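Local coordinates for glutathione S-transferase domain (Burkholderia graminis, PDB 4MF5), which binds glutathione and probably transfers it to electrophilic substrates, as a glutathione S-transferase, at residues T24-F29 against G104-L109; I138-F143 against W195-Q200. All blocks are in the same frame, centred on the assembly; numbering follows the deposited sequence.

Contact 1. Residues T24-F29 against G104-L109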
ATOM      1  N   THR A  24      29.161  -9.603  13.827  1.00 39.55           N
ATOM      2  CA  THR A  24      27.703  -9.647  13.711  1.00 35.38           C
ATOM      3  C   THR A  24      27.255 -11.080  13.441  1.00 41.48           C
ATOM      4  O   THR A  24      27.803 -11.758  12.564  1.00 38.04           O
ATOM      5  CB  THR A  24      27.198  -8.684  12.601  1.00 38.87           C
ATOM      6  OG1 THR A  24      27.787  -7.390  12.799  1.00 39.04           O
ATOM      7  CG2 THR A  24      25.626  -8.557  12.582  1.00 25.98           C
ATOM      8  N   ASP A  25      26.304 -11.565  14.233  1.00 38.13           N
ATOM      9  CA  ASP A  25      25.676 -12.843  13.944  1.00 41.00           C
ATOM     10  C   ASP A  25      24.169 -12.672  13.788  1.00 31.95           C
ATOM     11  O   ASP A  25      23.496 -12.092  14.649  1.00 49.77           O
ATOM     12  CB  ASP A  25      25.964 -13.882  15.019  1.00 54.77           C
ATOM     13  CG  ASP A  25      25.385 -15.233  14.663  1.00 42.90           C
ATOM     14  OD1 ASP A  25      26.065 -16.011  13.954  1.00 67.06           O
ATOM     15  OD2 ASP A  25      24.229 -15.489  15.070  1.00 38.40           O
ATOM     16  N   LEU A  26      23.649 -13.206  12.687  1.00 30.92           N
ATOM     17  CA  LEU A  26      22.227 -13.113  12.352  1.00 23.25           C
ATOM     18  C   LEU A  26      21.563 -14.480  12.401  1.00 20.72           C
ATOM     19  O   LEU A  26      20.476 -14.668  11.873  1.00 18.53           O
ATOM     20  CB  LEU A  26      22.084 -12.492  10.971  1.00 18.26           C
ATOM     21  CG  LEU A  26      22.474 -11.026  10.934  1.00 17.96           C
ATOM     22  CD1 LEU A  26      22.478 -10.537   9.491  1.00 22.19           C
ATOM     23  CD2 LEU A  26      21.565 -10.188  11.828  1.00 21.69           C
ATOM     24  N   SER A  27      22.209 -15.426  13.081  1.00 25.37           N
ATOM     25  CA  SER A  27      21.708 -16.791  13.162  1.00 26.47           C
ATOM     26  C   SER A  27      20.384 -16.909  13.896  1.00 25.70           C
ATOM     27  O   SER A  27      19.724 -17.939  13.779  1.00 30.22           O
ATOM     28  CB  SER A  27      22.740 -17.707  13.825  1.00 41.59           C
ATOM     29  OG  SER A  27      22.869 -17.430  15.211  1.00 51.15           O
ATOM     30  N   ALA A  28      19.959 -15.873  14.625  1.00 24.02           N
ATOM     31  CA  ALA A  28      18.612 -15.884  15.218  1.00 23.05           C
ATOM     32  C   ALA A  28      17.500 -15.889  14.157  1.00 22.35           C
ATOM     33  O   ALA A  28      16.355 -16.219  14.462  1.00 25.91           O
ATOM     34  CB  ALA A  28      18.431 -14.689  16.144  1.00 32.54           C
ATOM     35  N   PHE A  29      17.834 -15.507  12.927  1.00 15.92           N
ATOM     36  CA  PHE A  29      16.859 -15.440  11.853  1.00 14.83           C
ATOM     37  C   PHE A  29      16.995 -16.675  10.968  1.00 13.19           C
ATOM     38  O   PHE A  29      18.008 -16.858  10.315  1.00 13.96           O
ATOM     39  CB  PHE A  29      17.084 -14.169  11.055  1.00 13.39           C
ATOM     40  CG  PHE A  29      16.826 -12.932  11.855  1.00 13.91           C
ATOM     41  CD1 PHE A  29      15.562 -12.382  11.922  1.00 14.35           C
ATOM     42  CD2 PHE A  29      17.850 -12.332  12.550  1.00 14.35           C
ATOM     43  CE1 PHE A  29      15.322 -11.253  12.685  1.00 16.58           C
ATOM     44  CE2 PHE A  29      17.622 -11.196  13.309  1.00 17.18           C
ATOM     45  CZ  PHE A  29      16.353 -10.675  13.387  1.00 16.06           C
ATOM     46  N   GLY A 104      19.076  -0.181  18.324  1.00 13.76           N
ATOM     47  CA  GLY A 104      20.254  -1.022  18.386  1.00 14.52           C
ATOM     48  C   GLY A 104      19.991  -2.510  18.288  1.00 14.00           C
ATOM     49  O   GLY A 104      20.727  -3.303  18.860  1.00 15.18           O
ATOM     50  N   LYS A 105      18.960  -2.889  17.563  1.00 13.17           N
ATOM     51  CA  LYS A 105      18.623  -4.292  17.375  1.00 13.63           C
ATOM     52  C   LYS A 105      18.419  -4.562  15.884  1.00 11.44           C
ATOM     53  O   LYS A 105      18.054  -3.672  15.121  1.00 11.65           O
ATOM     54  CB  LYS A 105      17.324  -4.616  18.113  1.00 17.25           C
ATOM     55  CG  LYS A 105      17.418  -4.451  19.625  1.00 21.54           C
ATOM     56  CD  LYS A 105      16.091  -4.672  20.336  1.00 31.38           C
ATOM     57  CE  LYS A 105      15.448  -3.362  20.760  1.00 53.50           C
ATOM     58  NZ  LYS A 105      14.378  -3.574  21.775  1.00 47.89           N
ATOM     59  N   PRO A 106      18.592  -5.811  15.446  1.00 11.20           N
ATOM     60  CA  PRO A 106      18.297  -6.106  14.033  1.00 10.42           C
ATOM     61  C   PRO A 106      16.839  -5.886  13.726  1.00 10.57           C
ATOM     62  O   PRO A 106      15.988  -6.179  14.567  1.00 12.88           O
ATOM     63  CB  PRO A 106      18.661  -7.596  13.907  1.00 12.93           C
ATOM     64  CG  PRO A 106      19.615  -7.845  15.029  1.00 18.72           C
ATOM     65  CD  PRO A 106      19.137  -6.979  16.151  1.00 13.87           C
ATOM     66  N   LEU A 107      16.560  -5.380  12.536  1.00  9.50           N
ATOM     67  CA  LEU A 107      15.190  -5.136  12.088  1.00  9.66           C
ATOM     68  C   LEU A 107      14.865  -6.007  10.885  1.00  8.98           C
ATOM     69  O   LEU A 107      15.366  -5.739   9.775  1.00  9.34           O
ATOM     70  CB  LEU A 107      14.978  -3.681  11.722  1.00 10.07           C
ATOM     71  CG  LEU A 107      13.534  -3.336  11.347  1.00 10.00           C
ATOM     72  CD1 LEU A 107      12.625  -3.352  12.543  1.00 13.01           C
ATOM     73  CD2 LEU A 107      13.437  -1.994  10.652  1.00 11.59           C
ATOM     74  N   PRO A 108      14.000  -7.013  11.066  1.00  8.79           N
ATOM     75  CA  PRO A 108      13.429  -7.726   9.913  1.00  8.63           C
ATOM     76  C   PRO A 108      12.284  -6.900   9.347  1.00  8.38           C
ATOM     77  O   PRO A 108      11.527  -6.311  10.109  1.00  9.78           O
ATOM     78  CB  PRO A 108      12.903  -9.017  10.539  1.00  9.25           C
ATOM     79  CG  PRO A 108      12.494  -8.609  11.928  1.00 11.45           C
ATOM     80  CD  PRO A 108      13.464  -7.523  12.343  1.00 10.96           C
ATOM     81  N   LEU A 109      12.135  -6.862   8.024  1.00  8.12           N
ATOM     82  CA  LEU A 109      11.045  -6.092   7.448  1.00  8.20           C
ATOM     83  C   LEU A 109      10.719  -6.607   6.065  1.00  7.69           C
ATOM     84  O   LEU A 109      11.626  -6.911   5.280  1.00  8.67           O
ATOM     85  CB  LEU A 109      11.425  -4.592   7.400  1.00  8.49           C
ATOM     86  CG  LEU A 109      10.276  -3.602   7.326  1.00 10.08           C
ATOM     87  CD1 LEU A 109       9.457  -3.614   8.603  1.00 11.93           C
ATOM     88  CD2 LEU A 109      10.807  -2.197   7.065  1.00 11.12           C
TER
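The Phe29 ring meets two prolines, Pro106 and Pro108, with its outer carbons. Both approach it obliquely. Phe29 CE2 lies 3.8 Å from CB of Pro106, and CZ is almost as near to that same carbon. On the other flank Phe29 CE1 touches CB of Pro108 at 3.9 Å. The Phe29 and Pro108 side chains cross at about a right angle. Leu26 O lies in the ring plane, at its edge. With CG anti to the carbonyl carbon (chi1 -65°), Phe29 reaches over to the strand. Strand 107-110 is an outermost strand of the four-stranded mixed sheet in the thioredoxin-like N-terminal domain of the GST fold. Pro106, just before the strand, and Pro108 within it point to segment 24-29. Leu107 between them points away; its side chain touches Tyr118 on helix 112-123. Phe29 also packs on Ile97 of the neighbouring strand. Leu26 adds a looser touch, CD2 to CB of Pro106 at 4.4 Å. A type I turn from Leu26 to Phe29 is closed by Phe29 N to Leu26 O at 3.0 Å. Overlapping its start, an Asx turn has Ser27 N donate to Asp25 OD2 at 2.8 Å, from above the carboxylate plane.

Contact 2. Residues I138-F143 against W195-Q200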
ATOM      1  N   ILE A 138       4.330   9.512   1.749  1.00  8.41           N
ATOM      2  CA  ILE A 138       3.701   8.268   2.131  1.00  7.99           C
ATOM      3  C   ILE A 138       2.428   8.049   1.324  1.00  8.00           C
ATOM      4  O   ILE A 138       2.156   6.936   0.861  1.00  8.31           O
ATOM      5  CB  ILE A 138       3.437   8.234   3.665  1.00  8.99           C
ATOM      6  CG1 ILE A 138       4.782   8.209   4.429  1.00  9.08           C
ATOM      7  CG2 ILE A 138       2.570   7.021   4.035  1.00  9.43           C
ATOM      8  CD1 ILE A 138       4.636   8.384   5.921  1.00 11.65           C
ATOM      9  N   GLN A 139       1.644   9.115   1.128  1.00  8.07           N
ATOM     10  CA  GLN A 139       0.455   9.063   0.275  1.00  8.21           C
ATOM     11  C   GLN A 139       0.783   8.525  -1.117  1.00  7.43           C
ATOM     12  O   GLN A 139       0.119   7.616  -1.618  1.00  7.83           O
ATOM     13  CB  GLN A 139      -0.137  10.467   0.203  1.00  8.80           C
ATOM     14  CG  GLN A 139      -1.262  10.645  -0.795  1.00  8.89           C
ATOM     15  CD  GLN A 139      -1.533  12.108  -0.964  1.00  8.39           C
ATOM     16  OE1 GLN A 139      -2.347  12.683  -0.249  1.00  8.81           O
ATOM     17  NE2 GLN A 139      -0.778  12.744  -1.848  1.00 10.90           N
ATOM     18  N   TRP A 140       1.793   9.088  -1.780  1.00  7.83           N
ATOM     19  CA  TRP A 140       2.099   8.631  -3.137  1.00  8.04           C
ATOM     20  C   TRP A 140       2.687   7.216  -3.149  1.00  7.57           C
ATOM     21  O   TRP A 140       2.435   6.467  -4.095  1.00  8.18           O
ATOM     22  CB  TRP A 140       2.966   9.663  -3.898  1.00  8.33           C
ATOM     23  CG  TRP A 140       2.155  10.842  -4.301  1.00  8.73           C
ATOM     24  CD1 TRP A 140       2.131  12.076  -3.728  1.00  9.24           C
ATOM     25  CD2 TRP A 140       1.170  10.873  -5.353  1.00  9.03           C
ATOM     26  NE1 TRP A 140       1.187  12.882  -4.370  1.00 10.11           N
ATOM     27  CE2 TRP A 140       0.586  12.157  -5.356  1.00  9.66           C
ATOM     28  CE3 TRP A 140       0.732   9.944  -6.293  1.00  9.96           C
ATOM     29  CZ2 TRP A 140      -0.424  12.518  -6.255  1.00  9.87           C
ATOM     30  CZ3 TRP A 140      -0.262  10.307  -7.200  1.00 10.77           C
ATOM     31  CH2 TRP A 140      -0.832  11.579  -7.166  1.00 10.61           C
ATOM     32  N   VAL A 141       3.426   6.820  -2.111  1.00  7.60           N
ATOM     33  CA  VAL A 141       3.853   5.437  -1.998  1.00  7.91           C
ATOM     34  C   VAL A 141       2.629   4.521  -1.835  1.00  7.44           C
ATOM     35  O   VAL A 141       2.570   3.451  -2.452  1.00  7.83           O
ATOM     36  CB  VAL A 141       4.879   5.233  -0.867  1.00  8.27           C
ATOM     37  CG1 VAL A 141       5.136   3.754  -0.618  1.00  8.98           C
ATOM     38  CG2 VAL A 141       6.191   5.967  -1.189  1.00  9.24           C
ATOM     39  N   MET A 142       1.645   4.935  -1.041  1.00  7.61           N
ATOM     40  CA  MET A 142       0.411   4.154  -0.882  1.00  8.25           C
ATOM     41  C   MET A 142      -0.380   4.039  -2.188  1.00  7.69           C
ATOM     42  O   MET A 142      -0.931   2.975  -2.487  1.00  8.27           O
ATOM     43  CB  MET A 142      -0.462   4.758   0.216  1.00  8.14           C
ATOM     44  CG  MET A 142       0.062   4.622   1.621  1.00  8.69           C
ATOM     45  SD  MET A 142       0.166   2.897   2.132  1.00  9.00           S
ATOM     46  CE  MET A 142       0.687   3.148   3.841  1.00  9.08           C
ATOM     47  N   PHE A 143      -0.463   5.131  -2.958  1.00  7.72           N
ATOM     48  CA  PHE A 143      -1.094   5.095  -4.277  1.00  7.96           C
ATOM     49  C   PHE A 143      -0.423   4.048  -5.145  1.00  7.26           C
ATOM     50  O   PHE A 143      -1.067   3.286  -5.864  1.00  8.08           O
ATOM     51  CB  PHE A 143      -0.987   6.490  -4.908  1.00  8.42           C
ATOM     52  CG  PHE A 143      -1.304   6.527  -6.367  1.00  8.60           C
ATOM     53  CD1 PHE A 143      -2.614   6.484  -6.817  1.00  9.62           C
ATOM     54  CD2 PHE A 143      -0.309   6.590  -7.316  1.00  9.46           C
ATOM     55  CE1 PHE A 143      -2.901   6.497  -8.174  1.00 10.81           C
ATOM     56  CE2 PHE A 143      -0.595   6.656  -8.669  1.00 10.40           C
ATOM     57  CZ  PHE A 143      -1.896   6.591  -9.085  1.00 10.96           C
ATOM     58  N   TRP A 195       9.555  15.510 -10.632  1.00  9.69           N
ATOM     59  CA  TRP A 195       9.325  14.215 -10.025  1.00  9.11           C
ATOM     60  C   TRP A 195       7.969  14.266  -9.322  1.00  8.91           C
ATOM     61  O   TRP A 195       7.311  15.315  -9.261  1.00  9.70           O
ATOM     62  CB  TRP A 195      10.471  13.883  -9.046  1.00  9.00           C
ATOM     63  CG  TRP A 195      11.775  13.685  -9.708  1.00  8.85           C
ATOM     64  CD1 TRP A 195      12.848  14.516  -9.666  1.00 10.28           C
ATOM     65  CD2 TRP A 195      12.159  12.581 -10.539  1.00  9.42           C
ATOM     66  NE1 TRP A 195      13.877  14.014 -10.408  1.00 11.10           N
ATOM     67  CE2 TRP A 195      13.488  12.813 -10.940  1.00 10.23           C
ATOM     68  CE3 TRP A 195      11.505  11.422 -10.981  1.00  9.55           C
ATOM     69  CZ2 TRP A 195      14.178  11.922 -11.766  1.00 11.42           C
ATOM     70  CZ3 TRP A 195      12.195  10.543 -11.783  1.00 10.71           C
ATOM     71  CH2 TRP A 195      13.509  10.797 -12.172  1.00 11.29           C
ATOM     72  N   ILE A 196       7.535  13.137  -8.763  1.00  8.54           N
ATOM     73  CA  ILE A 196       6.201  13.075  -8.194  1.00  8.66           C
ATOM     74  C   ILE A 196       5.973  14.130  -7.101  1.00  9.76           C
ATOM     75  O   ILE A 196       4.891  14.717  -7.014  1.00 10.55           O
ATOM     76  CB  ILE A 196       5.859  11.644  -7.737  1.00  8.68           C
ATOM     77  CG1 ILE A 196       5.712  10.748  -8.961  1.00  9.04           C
ATOM     78  CG2 ILE A 196       4.608  11.616  -6.867  1.00 10.69           C
ATOM     79  CD1 ILE A 196       5.690   9.267  -8.623  1.00  9.77           C
ATOM     80  N   LEU A 197       6.985  14.377  -6.259  1.00  9.34           N
ATOM     81  CA  LEU A 197       6.858  15.358  -5.185  1.00 10.20           C
ATOM     82  C   LEU A 197       7.360  16.743  -5.593  1.00 12.12           C
ATOM     83  O   LEU A 197       7.435  17.622  -4.747  1.00 17.24           O
ATOM     84  CB  LEU A 197       7.576  14.892  -3.923  1.00 10.87           C
ATOM     85  CG  LEU A 197       7.067  13.548  -3.396  1.00 10.71           C
ATOM     86  CD1 LEU A 197       7.802  13.197  -2.116  1.00 12.44           C
ATOM     87  CD2 LEU A 197       5.572  13.542  -3.156  1.00 12.59           C
ATOM     88  N   GLY A 198       7.670  16.973  -6.860  1.00 10.89           N
ATOM     89  CA  GLY A 198       8.143  18.283  -7.298  1.00 12.80           C
ATOM     90  C   GLY A 198       9.591  18.195  -7.710  1.00 11.98           C
ATOM     91  O   GLY A 198       9.990  17.320  -8.482  1.00 12.31           O
ATOM     92  N   ASP A 199      10.399  19.124  -7.201  1.00 12.85           N
ATOM     93  CA  ASP A 199      11.782  19.172  -7.596  1.00 14.07           C
ATOM     94  C   ASP A 199      12.583  17.987  -7.109  1.00 12.77           C
ATOM     95  O   ASP A 199      13.535  17.582  -7.775  1.00 16.31           O
ATOM     96  CB  ASP A 199      12.471  20.434  -7.055  1.00 16.04           C
ATOM     97  CG  ASP A 199      12.052  21.704  -7.758  1.00 21.22           C
ATOM     98  OD1 ASP A 199      11.444  21.655  -8.842  1.00 22.80           O
ATOM     99  OD2 ASP A 199      12.397  22.778  -7.220  1.00 28.05           O
ATOM    100  N   GLN A 200      12.233  17.436  -5.954  1.00 13.09           N
ATOM    101  CA  GLN A 200      13.099  16.440  -5.325  1.00 14.74           C
ATOM    102  C   GLN A 200      12.658  15.021  -5.653  1.00 12.05           C
ATOM    103  O   GLN A 200      11.554  14.604  -5.319  1.00 12.06           O
ATOM    104  CB  GLN A 200      13.117  16.627  -3.830  1.00 22.27           C
ATOM    105  CG  GLN A 200      13.619  18.004  -3.419  1.00 40.30           C
ATOM    106  CD  GLN A 200      14.971  18.357  -4.020  1.00 63.12           C
ATOM    107  OE1 GLN A 200      15.154  19.451  -4.557  1.00 98.07           O
ATOM    108  NE2 GLN A 200      15.925  17.433  -3.936  1.00 46.90           N
TER
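Trp140 turns one face of its indole to Ile196. The methyl CG2 of Ile196 sits 3.6 Å from CG of Trp140, over that face but offset toward the rim. It makes a CH-pi contact with the five-membered ring, 3.9 Å from the centroid and 22° off the ring normal. The two side chains cross obliquely. With CG1 beside the backbone N (chi1 -69°), CG2 of Ile196 is the branch that is turned to the indole. Leu197 comes in obliquely at the pyrrole end, where its CD2 lies 3.8 Å from Trp140 CD1. These two side chains run past each other in opposite directions. At the benzene end of the indole, Trp140 CZ3 lies 3.7 Å above one face of the Phe143 ring, while Phe143 CE2 meets the edge of the indole in its plane.

The contact joins helix 131-161 of the all-helical C-terminal GST domain to the loop between helices 170-190 and 203-216. A type I turn from Trp195 to Gly198 presents Ile196 and Leu197 to the helix. Asp205 OD1 accepts from Ile196 N, and Arg189 NE donates to Ile196 O. Trp140 also meets Phe110 of the second subunit edge-to-face. No hydrogen bond crosses between the two segments, so their attachment rests on apolar fit and the CH-pi contact.

Overall arrangement
Contact 1 lies towards the outside of the N-terminal domain and is only partly buried. Contact 2 is buried in the helical C-terminal domain. They share no helix or strand. Contact 1 sets an N-terminal segment against the outermost strand, on the side of the sheet away from helix 112-123; contact 2 sets a loop against a long helix. Both are apolar across their segments, but the aromatic ring is met obliquely by prolines in the first and over its face by a methyl in the second. Within one chain their centres are 31 Å apart and they do not touch. Both reach the second subunit: Leu109 of strand 107-110 packs on Gln139 of the other chain.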